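Local coordinates for penaeus monodon metallodensovirus major capsid protein (PDB 6WH7) that forms the icosahedral shell of a shrimp densovirus, sixty copies assembling into the parvoviral capsid that probably encloses the single-stranded DNA genome, at residues G262-S274 against I344-R356. Numbering follows the deposited sequence.
Sequences GVNNRGMAGHYLS and IQFGPTCPRVDAR
Phe346 lays one face of its ring over Gly270 at the start of strand 270-274, the middle strand of an antiparallel sheet in the jelly-roll core of this parvoviral capsid protein. Here the packing is close: Gly270 CA makes a CH-pi contact 3.5 Å from the ring centroid and 19° off its normal, while Ile344 CG2 covers the opposite face. Tyr272 reaches Phe346 from the opposite direction, its ring plane turned 76° from that of Phe346, in an oblique pairing with centroids 5.4 Å apart. Val82 of strand 79-83 and Val170 of strand 169-179 also touch Phe346, and Phe205 stacks on Tyr272. Further along, the two segments run antiparallel as loops, and Ala269 CB rests on Pro348 CB at 3.6 Å.

Toward Arg356 the contact becomes looser. Asn264, its ND2 hydrogen-bonded to Gly360 O, only loosely approaches Arg356 O, and the Arg356 guanidinium pairs with Asp354 and with Asp225 of a neighbouring subunit, at an edge where capsid subunits meet. Between these extremes Thr349 clips the loops together. Its chi1 of -62° sets OG1 beside its own backbone N, where it meets Gly267 N, while CG2, anti to that N, lies 3.4 Å from Asn265 O. A weak hydrogen bond of 3.4 Å runs from Thr349 N to Gly267 O, and a nearly straight hydrogen bond of 2.6 Å from Gly267 N to Thr349 OG1.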
loop_
_atom_site.group_PDB
_atom_site.type_symbol
_atom_site.label_atom_id
_atom_site.label_comp_id
_atom_site.label_asym_id
_atom_site.label_seq_id
_atom_site.Cartn_x
_atom_site.Cartn_y
_atom_site.Cartn_z
ATOM N N GLY A 262 -60.247 -63.737 35.977
ATOM C CA GLY A 262 -60.368 -62.298 36.045
ATOM C C GLY A 262 -59.317 -61.678 36.944
ATOM O O GLY A 262 -58.876 -62.265 37.927
ATOM N N VAL A 263 -58.926 -60.459 36.598
ATOM C CA VAL A 263 -57.798 -59.772 37.212
ATOM C C VAL A 263 -58.082 -58.274 37.200
ATOM O O VAL A 263 -58.737 -57.770 36.286
ATOM C CB VAL A 263 -56.488 -60.120 36.463
ATOM C CG1 VAL A 263 -55.367 -59.217 36.862
ATOM C CG2 VAL A 263 -56.075 -61.538 36.751
ATOM N N ASN A 264 -57.627 -57.572 38.237
ATOM C CA ASN A 264 -57.393 -56.123 38.281
ATOM C C ASN A 264 -58.554 -55.193 38.619
ATOM O O ASN A 264 -58.349 -53.991 38.494
ATOM C CB ASN A 264 -56.766 -55.578 36.988
ATOM C CG ASN A 264 -55.291 -55.796 36.932
ATOM O OD1 ASN A 264 -54.654 -56.022 37.954
ATOM N ND2 ASN A 264 -54.724 -55.698 35.744
ATOM N N ASN A 265 -59.755 -55.661 38.926
ATOM C CA ASN A 265 -60.779 -54.706 39.351
ATOM C C ASN A 265 -61.076 -53.616 38.333
ATOM O O ASN A 265 -60.625 -52.481 38.491
ATOM C CB ASN A 265 -60.402 -54.023 40.667
ATOM C CG ASN A 265 -61.504 -53.122 41.185
ATOM O OD1 ASN A 265 -62.679 -53.364 40.952
ATOM N ND2 ASN A 265 -61.122 -52.063 41.872
ATOM N N ARG A 266 -61.780 -53.947 37.268
ATOM C CA ARG A 266 -62.414 -52.947 36.428
ATOM C C ARG A 266 -63.910 -53.076 36.649
ATOM O O ARG A 266 -64.479 -54.144 36.422
ATOM C CB ARG A 266 -62.058 -53.142 34.960
ATOM C CG ARG A 266 -62.471 -52.006 34.075
ATOM C CD ARG A 266 -62.230 -52.360 32.638
ATOM N NE ARG A 266 -60.824 -52.574 32.347
ATOM C CZ ARG A 266 -59.995 -51.629 31.933
ATOM N NH1 ARG A 266 -60.437 -50.398 31.741
ATOM N NH2 ARG A 266 -58.731 -51.921 31.695
ATOM N N GLY A 267 -64.539 -52.001 37.098
ATOM C CA GLY A 267 -65.955 -52.046 37.385
ATOM C C GLY A 267 -66.572 -50.705 37.077
ATOM O O GLY A 267 -65.878 -49.739 36.768
ATOM N N MET A 268 -67.892 -50.655 37.147
ATOM C CA MET A 268 -68.621 -49.428 36.875
ATOM C C MET A 268 -69.350 -48.959 38.114
ATOM O O MET A 268 -70.020 -49.745 38.780
ATOM C CB MET A 268 -69.603 -49.603 35.723
ATOM C CG MET A 268 -68.903 -49.796 34.423
ATOM S SD MET A 268 -69.955 -49.581 33.004
ATOM C CE MET A 268 -70.809 -51.078 33.070
ATOM N N ALA A 269 -69.217 -47.676 38.404
ATOM C CA ALA A 269 -69.875 -47.087 39.549
ATOM C C ALA A 269 -71.370 -46.970 39.305
ATOM O O ALA A 269 -71.843 -46.948 38.166
ATOM C CB ALA A 269 -69.282 -45.717 39.854
ATOM N N GLY A 270 -72.122 -46.920 40.400
ATOM C CA GLY A 270 -73.559 -46.776 40.290
ATOM C C GLY A 270 -73.913 -45.406 39.784
ATOM O O GLY A 270 -73.426 -44.397 40.302
ATOM N N HIS A 271 -74.736 -45.352 38.751
ATOM C CA HIS A 271 -75.259 -44.087 38.272
ATOM C C HIS A 271 -76.708 -43.954 38.693
ATOM O O HIS A 271 -77.481 -44.910 38.624
ATOM C CB HIS A 271 -75.119 -43.929 36.764
ATOM C CG HIS A 271 -73.707 -43.758 36.312
ATOM N ND1 HIS A 271 -73.367 -43.591 34.991
ATOM C CD2 HIS A 271 -72.545 -43.759 37.001
ATOM C CE1 HIS A 271 -72.059 -43.462 34.888
ATOM N NE2 HIS A 271 -71.535 -43.569 36.093
ATOM N N TYR A 272 -77.055 -42.761 39.146
ATOM C CA TYR A 272 -78.289 -42.515 39.863
ATOM C C TYR A 272 -78.832 -41.167 39.440
ATOM O O TYR A 272 -78.073 -40.210 39.279
ATOM C CB TYR A 272 -78.038 -42.526 41.364
ATOM C CG TYR A 272 -77.549 -43.844 41.894
ATOM C CD1 TYR A 272 -78.327 -44.981 41.816
ATOM C CD2 TYR A 272 -76.270 -43.965 42.389
ATOM C CE1 TYR A 272 -77.869 -46.177 42.290
ATOM C CE2 TYR A 272 -75.804 -45.155 42.852
ATOM C CZ TYR A 272 -76.604 -46.257 42.800
ATOM O OH TYR A 272 -76.121 -47.447 43.268
ATOM N N LEU A 273 -80.139 -41.098 39.254
ATOM C CA LEU A 273 -80.821 -39.845 38.997
ATOM C C LEU A 273 -81.692 -39.506 40.189
ATOM O O LEU A 273 -82.322 -40.384 40.781
ATOM C CB LEU A 273 -81.654 -39.913 37.723
ATOM C CG LEU A 273 -80.794 -40.051 36.477
ATOM C CD1 LEU A 273 -81.643 -40.210 35.252
ATOM C CD2 LEU A 273 -79.889 -38.861 36.342
ATOM N N SER A 274 -81.719 -38.230 40.542
ATOM C CA SER A 274 -82.392 -37.799 41.752
ATOM C C SER A 274 -82.787 -36.347 41.579
ATOM O O SER A 274 -82.252 -35.637 40.728
ATOM C CB SER A 274 -81.492 -37.986 42.973
ATOM O OG SER A 274 -82.141 -37.584 44.157
ATOM N N ILE A 344 -79.772 -54.652 41.694
ATOM C CA ILE A 344 -78.683 -54.271 40.812
ATOM C C ILE A 344 -77.447 -54.047 41.664
ATOM O O ILE A 344 -77.470 -53.250 42.607
ATOM C CB ILE A 344 -79.017 -53.029 39.976
ATOM C CG1 ILE A 344 -80.123 -53.349 38.977
ATOM C CG2 ILE A 344 -77.802 -52.558 39.231
ATOM C CD1 ILE A 344 -80.646 -52.149 38.247
ATOM N N GLN A 345 -76.386 -54.764 41.341
ATOM C CA GLN A 345 -75.079 -54.619 41.952
ATOM C C GLN A 345 -74.245 -53.682 41.098
ATOM O O GLN A 345 -74.375 -53.668 39.875
ATOM C CB GLN A 345 -74.401 -55.977 42.048
ATOM C CG GLN A 345 -75.138 -56.952 42.906
ATOM C CD GLN A 345 -74.600 -58.345 42.760
ATOM O OE1 GLN A 345 -74.031 -58.693 41.729
ATOM N NE2 GLN A 345 -74.772 -59.156 43.792
ATOM N N PHE A 346 -73.395 -52.882 41.736
ATOM C CA PHE A 346 -72.556 -51.963 40.972
ATOM C C PHE A 346 -71.070 -52.260 41.115
ATOM O O PHE A 346 -70.463 -52.711 40.143
ATOM C CB PHE A 346 -72.899 -50.517 41.305
ATOM C CG PHE A 346 -74.201 -50.089 40.722
ATOM C CD1 PHE A 346 -74.305 -49.855 39.367
ATOM C CD2 PHE A 346 -75.314 -49.921 41.508
ATOM C CE1 PHE A 346 -75.487 -49.468 38.815
ATOM C CE2 PHE A 346 -76.499 -49.529 40.953
ATOM C CZ PHE A 346 -76.582 -49.301 39.606
ATOM N N GLY A 347 -70.453 -52.021 42.258
ATOM C CA GLY A 347 -69.064 -52.385 42.364
ATOM C C GLY A 347 -68.152 -51.571 41.468
ATOM O O GLY A 347 -67.608 -52.082 40.491
ATOM N N PRO A 348 -68.030 -50.276 41.728
ATOM C CA PRO A 348 -67.132 -49.444 40.925
ATOM C C PRO A 348 -65.702 -49.949 40.966
ATOM O O PRO A 348 -65.321 -50.784 41.785
ATOM C CB PRO A 348 -67.238 -48.075 41.594
ATOM C CG PRO A 348 -67.599 -48.380 42.973
ATOM C CD PRO A 348 -68.530 -49.540 42.896
ATOM N N THR A 349 -64.902 -49.444 40.040
ATOM C CA THR A 349 -63.465 -49.582 40.186
ATOM C C THR A 349 -63.048 -48.733 41.376
ATOM O O THR A 349 -63.223 -47.512 41.367
ATOM C CB THR A 349 -62.756 -49.129 38.914
ATOM O OG1 THR A 349 -63.159 -49.956 37.819
ATOM C CG2 THR A 349 -61.286 -49.231 39.064
ATOM N N CYS A 350 -62.489 -49.364 42.383
ATOM C CA CYS A 350 -62.358 -48.689 43.661
ATOM C C CYS A 350 -61.156 -47.759 43.634
ATOM O O CYS A 350 -60.046 -48.201 43.326
ATOM C CB CYS A 350 -62.219 -49.694 44.788
ATOM S SG CYS A 350 -62.098 -48.968 46.421
ATOM N N PRO A 351 -61.334 -46.472 43.935
ATOM C CA PRO A 351 -60.183 -45.569 43.946
ATOM C C PRO A 351 -59.184 -45.881 45.035
ATOM O O PRO A 351 -58.011 -45.532 44.884
ATOM C CB PRO A 351 -60.826 -44.195 44.145
ATOM C CG PRO A 351 -62.099 -44.482 44.819
ATOM C CD PRO A 351 -62.583 -45.770 44.259
ATOM N N ARG A 352 -59.593 -46.538 46.112
ATOM C CA ARG A 352 -58.681 -46.884 47.189
ATOM C C ARG A 352 -58.030 -48.244 47.007
ATOM O O ARG A 352 -57.164 -48.608 47.804
ATOM C CB ARG A 352 -59.402 -46.816 48.531
ATOM C CG ARG A 352 -59.668 -45.399 48.959
ATOM C CD ARG A 352 -60.456 -45.321 50.229
ATOM N NE ARG A 352 -61.791 -45.869 50.074
ATOM C CZ ARG A 352 -62.704 -45.859 51.032
ATOM N NH1 ARG A 352 -62.424 -45.316 52.201
ATOM N NH2 ARG A 352 -63.897 -46.379 50.814
ATOM N N VAL A 353 -58.420 -48.998 45.985
ATOM C CA VAL A 353 -57.616 -50.128 45.548
ATOM C C VAL A 353 -56.297 -49.611 44.998
ATOM O O VAL A 353 -56.232 -48.525 44.412
ATOM C CB VAL A 353 -58.387 -50.960 44.512
ATOM C CG1 VAL A 353 -57.475 -51.908 43.789
ATOM C CG2 VAL A 353 -59.447 -51.757 45.207
ATOM N N ASP A 354 -55.230 -50.370 45.224
ATOM C CA ASP A 354 -53.918 -50.007 44.714
ATOM C C ASP A 354 -53.979 -49.756 43.216
ATOM O O ASP A 354 -54.592 -50.518 42.469
ATOM C CB ASP A 354 -52.925 -51.125 45.022
ATOM C CG ASP A 354 -51.505 -50.756 44.687
ATOM O OD1 ASP A 354 -51.251 -49.598 44.305
ATOM O OD2 ASP A 354 -50.632 -51.631 44.803
ATOM N N ALA A 355 -53.343 -48.670 42.781
ATOM C CA ALA A 355 -53.346 -48.333 41.365
ATOM C C ALA A 355 -52.711 -49.430 40.527
ATOM O O ALA A 355 -53.042 -49.577 39.348
ATOM C CB ALA A 355 -52.620 -47.013 41.138
ATOM N N ARG A 356 -51.798 -50.201 41.113
ATOM C CA ARG A 356 -51.190 -51.314 40.404
ATOM C C ARG A 356 -52.159 -52.467 40.222
ATOM O O ARG A 356 -51.959 -53.296 39.332
ATOM C CB ARG A 356 -49.954 -51.790 41.154
ATOM C CG ARG A 356 -48.856 -50.762 41.234
ATOM C CD ARG A 356 -47.579 -51.386 41.725
ATOM N NE ARG A 356 -47.730 -51.954 43.057
ATOM C CZ ARG A 356 -47.541 -51.281 44.181
ATOM N NH1 ARG A 356 -47.185 -50.012 44.135
ATOM N NH2 ARG A 356 -47.704 -51.877 45.348
#